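ATP-dependent protease (Xanthomonas campestris pv. campestris, PDB 7CAY) is a homologue of the N-terminal domain of Lon peptidase and probably binds protein substrates, as that domain does in Lon. Local coordinates at residues 63-67 with 92-96. Sequence-based numbering, arbitrary orientation.
Sequences PAAYG and RFRVQ
Gly-67 and Phe-93 form an antiparallel hydrogen-bonded pair, Gly-67 N to Phe-93 O at 3.1 Å and Phe-93 N to Gly-67 O at 3.0 Å, while Tyr-66 and Arg-94 make the adjoining non-hydrogen-bonded pair. These bridges tie strand 66-74 to strand 83-100, a beta hairpin in the mixed sheet of the Lon substrate-binding domain. A third backbone bond, Val-95 N to Ala-65 O, is nearly straight and fastens the corner at Ala-65, just before which the backbone of Ala-64 bonds to that of Leu-50 in strand 47-51. On one face of the sheet, the Phe-93 ring folds back over Gly-67: a chi1 of 55° tucks CG between the two backbone neighbours of CA, and Gly-67 CA comes 3.8 Å from the ring centroid, 25° off its normal, a CH-pi contact. The Phe-93 side chain also packs on Leu-8 and Leu-10 of strand 6-13 and on Cys-49 of strand 47-51. On the face bearing Tyr-66 and Arg-94, the two side chains run alongside each other in the same direction, Arg-94 CG lying 3.5 Å from Tyr-66 CE2. Ring and guanidinium planes are 83° apart, so they do not stack; the phenol oxygen instead meets the guanidinium at its edge. Arg-94 NH1 and Arg-92 NH1 each form a salt bridge with Asp-179, next to helix 169-177, so one carboxylate joins this face to the helical part. Arg-94 NE gives Tyr-66 OH a weak, bent hydrogen bond of 3.1 Å.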
ATOM      1  N   PRO A  63       7.030  -0.638  12.223  1.00 58.25           N
ATOM      2  CA  PRO A  63       6.278  -0.999  11.021  1.00 57.57           C
ATOM      3  C   PRO A  63       6.730  -2.346  10.473  1.00 58.72           C
ATOM      4  O   PRO A  63       7.729  -2.926  10.901  1.00 60.74           O
ATOM      5  CB  PRO A  63       6.625   0.132  10.051  1.00 56.94           C
ATOM      6  CG  PRO A  63       8.031   0.473  10.415  1.00 58.72           C
ATOM      7  CD  PRO A  63       8.131   0.294  11.917  1.00 59.38           C
ATOM      8  N   ALA A  64       5.962  -2.842   9.507  1.00 54.82           N
ATOM      9  CA  ALA A  64       6.363  -4.036   8.787  1.00 55.42           C
ATOM     10  C   ALA A  64       7.521  -3.711   7.844  1.00 55.00           C
ATOM     11  O   ALA A  64       7.838  -2.548   7.580  1.00 54.40           O
ATOM     12  CB  ALA A  64       5.180  -4.620   8.017  1.00 55.69           C
ATOM     13  N   ALA A  65       8.160  -4.764   7.332  1.00 54.68           N
ATOM     14  CA  ALA A  65       9.327  -4.578   6.478  1.00 55.15           C
ATOM     15  C   ALA A  65       8.975  -3.979   5.123  1.00 53.50           C
ATOM     16  O   ALA A  65       9.863  -3.450   4.443  1.00 51.73           O
ATOM     17  CB  ALA A  65      10.055  -5.909   6.281  1.00 57.79           C
ATOM     18  N   TYR A  66       7.709  -4.044   4.713  1.00 54.26           N
ATOM     19  CA  TYR A  66       7.280  -3.533   3.418  1.00 54.53           C
ATOM     20  C   TYR A  66       6.135  -2.546   3.598  1.00 51.71           C
ATOM     21  O   TYR A  66       5.288  -2.716   4.478  1.00 50.34           O
ATOM     22  CB  TYR A  66       6.847  -4.671   2.485  1.00 57.39           C
ATOM     23  CG  TYR A  66       7.999  -5.425   1.863  1.00 61.19           C
ATOM     24  CD1 TYR A  66       8.714  -6.367   2.589  1.00 62.47           C
ATOM     25  CD2 TYR A  66       8.367  -5.199   0.542  1.00 63.94           C
ATOM     26  CE1 TYR A  66       9.769  -7.059   2.021  1.00 65.56           C
ATOM     27  CE2 TYR A  66       9.418  -5.888  -0.036  1.00 66.93           C
ATOM     28  CZ  TYR A  66      10.116  -6.816   0.709  1.00 68.26           C
ATOM     29  OH  TYR A  66      11.166  -7.502   0.139  1.00 72.86           O
ATOM     30  N   GLY A  67       6.121  -1.513   2.754  1.00 50.12           N
ATOM     31  CA  GLY A  67       5.074  -0.514   2.767  1.00 52.12           C
ATOM     32  C   GLY A  67       4.756  -0.053   1.359  1.00 54.75           C
ATOM     33  O   GLY A  67       5.374  -0.494   0.389  1.00 58.22           O
ATOM     34  N   ARG A  92       5.964   0.376  -4.063  1.00 62.28           N
ATOM     35  CA  ARG A  92       6.283  -0.393  -2.869  1.00 60.11           C
ATOM     36  C   ARG A  92       7.724  -0.135  -2.451  1.00 61.11           C
ATOM     37  O   ARG A  92       8.599   0.110  -3.285  1.00 63.43           O
ATOM     38  CB  ARG A  92       6.076  -1.888  -3.108  1.00 58.99           C
ATOM     39  CG  ARG A  92       4.641  -2.286  -3.372  1.00 57.10           C
ATOM     40  CD  ARG A  92       4.547  -3.736  -3.818  1.00 57.04           C
ATOM     41  NE  ARG A  92       5.443  -4.014  -4.937  1.00 57.73           N
ATOM     42  CZ  ARG A  92       6.516  -4.794  -4.864  1.00 56.60           C
ATOM     43  NH1 ARG A  92       6.831  -5.395  -3.728  1.00 54.06           N
ATOM     44  NH2 ARG A  92       7.271  -4.980  -5.936  1.00 59.26           N
ATOM     45  N   PHE A  93       7.964  -0.193  -1.142  1.00 60.73           N
ATOM     46  CA  PHE A  93       9.295   0.043  -0.609  1.00 60.66           C
ATOM     47  C   PHE A  93       9.594  -0.959   0.495  1.00 59.49           C
ATOM     48  O   PHE A  93       8.697  -1.614   1.032  1.00 55.82           O
ATOM     49  CB  PHE A  93       9.455   1.477  -0.082  1.00 59.83           C
ATOM     50  CG  PHE A  93       8.430   1.871   0.941  1.00 57.64           C
ATOM     51  CD1 PHE A  93       8.595   1.538   2.277  1.00 57.12           C
ATOM     52  CD2 PHE A  93       7.311   2.597   0.574  1.00 57.31           C
ATOM     53  CE1 PHE A  93       7.657   1.908   3.222  1.00 55.22           C
ATOM     54  CE2 PHE A  93       6.369   2.973   1.515  1.00 55.65           C
ATOM     55  CZ  PHE A  93       6.544   2.628   2.840  1.00 54.55           C
ATOM     56  N   ARG A  94      10.880  -1.068   0.823  1.00 58.56           N
ATOM     57  CA  ARG A  94      11.356  -1.885   1.930  1.00 59.71           C
ATOM     58  C   ARG A  94      11.949  -0.973   2.996  1.00 56.96           C
ATOM     59  O   ARG A  94      12.728  -0.069   2.678  1.00 57.96           O
ATOM     60  CB  ARG A  94      12.405  -2.894   1.459  1.00 62.84           C
ATOM     61  CG  ARG A  94      12.049  -3.597   0.168  1.00 65.50           C
ATOM     62  CD  ARG A  94      12.969  -4.781  -0.094  1.00 70.04           C
ATOM     63  NE  ARG A  94      12.728  -5.375  -1.406  1.00 73.44           N
ATOM     64  CZ  ARG A  94      13.480  -5.146  -2.477  1.00 77.60           C
ATOM     65  NH1 ARG A  94      13.183  -5.727  -3.632  1.00 80.15           N
ATOM     66  NH2 ARG A  94      14.532  -4.342  -2.392  1.00 79.20           N
ATOM     67  N   VAL A  95      11.583  -1.210   4.254  1.00 56.36           N
ATOM     68  CA  VAL A  95      12.101  -0.415   5.366  1.00 57.18           C
ATOM     69  C   VAL A  95      13.439  -1.026   5.775  1.00 61.98           C
ATOM     70  O   VAL A  95      13.482  -2.057   6.447  1.00 61.67           O
ATOM     71  CB  VAL A  95      11.121  -0.359   6.543  1.00 56.05           C
ATOM     72  CG1 VAL A  95      11.594   0.649   7.574  1.00 55.69           C
ATOM     73  CG2 VAL A  95       9.719  -0.008   6.058  1.00 54.45           C
ATOM     74  N   GLN A  96      14.542  -0.396   5.356  1.00 61.23           N
ATOM     75  CA  GLN A  96      15.861  -0.862   5.774  1.00 65.10           C
ATOM     76  C   GLN A  96      16.051  -0.674   7.273  1.00 64.21           C
ATOM     77  O   GLN A  96      16.585  -1.557   7.957  1.00 64.14           O
ATOM     78  CB  GLN A  96      16.954  -0.120   5.004  1.00 67.66           C
ATOM     79  CG  GLN A  96      16.747  -0.083   3.498  1.00 68.82           C
ATOM     80  CD  GLN A  96      17.452  -1.217   2.776  1.00 72.07           C
ATOM     81  OE1 GLN A  96      16.926  -1.774   1.814  1.00 72.76           O
ATOM     82  NE2 GLN A  96      18.655  -1.556   3.233  1.00 74.85           N
TER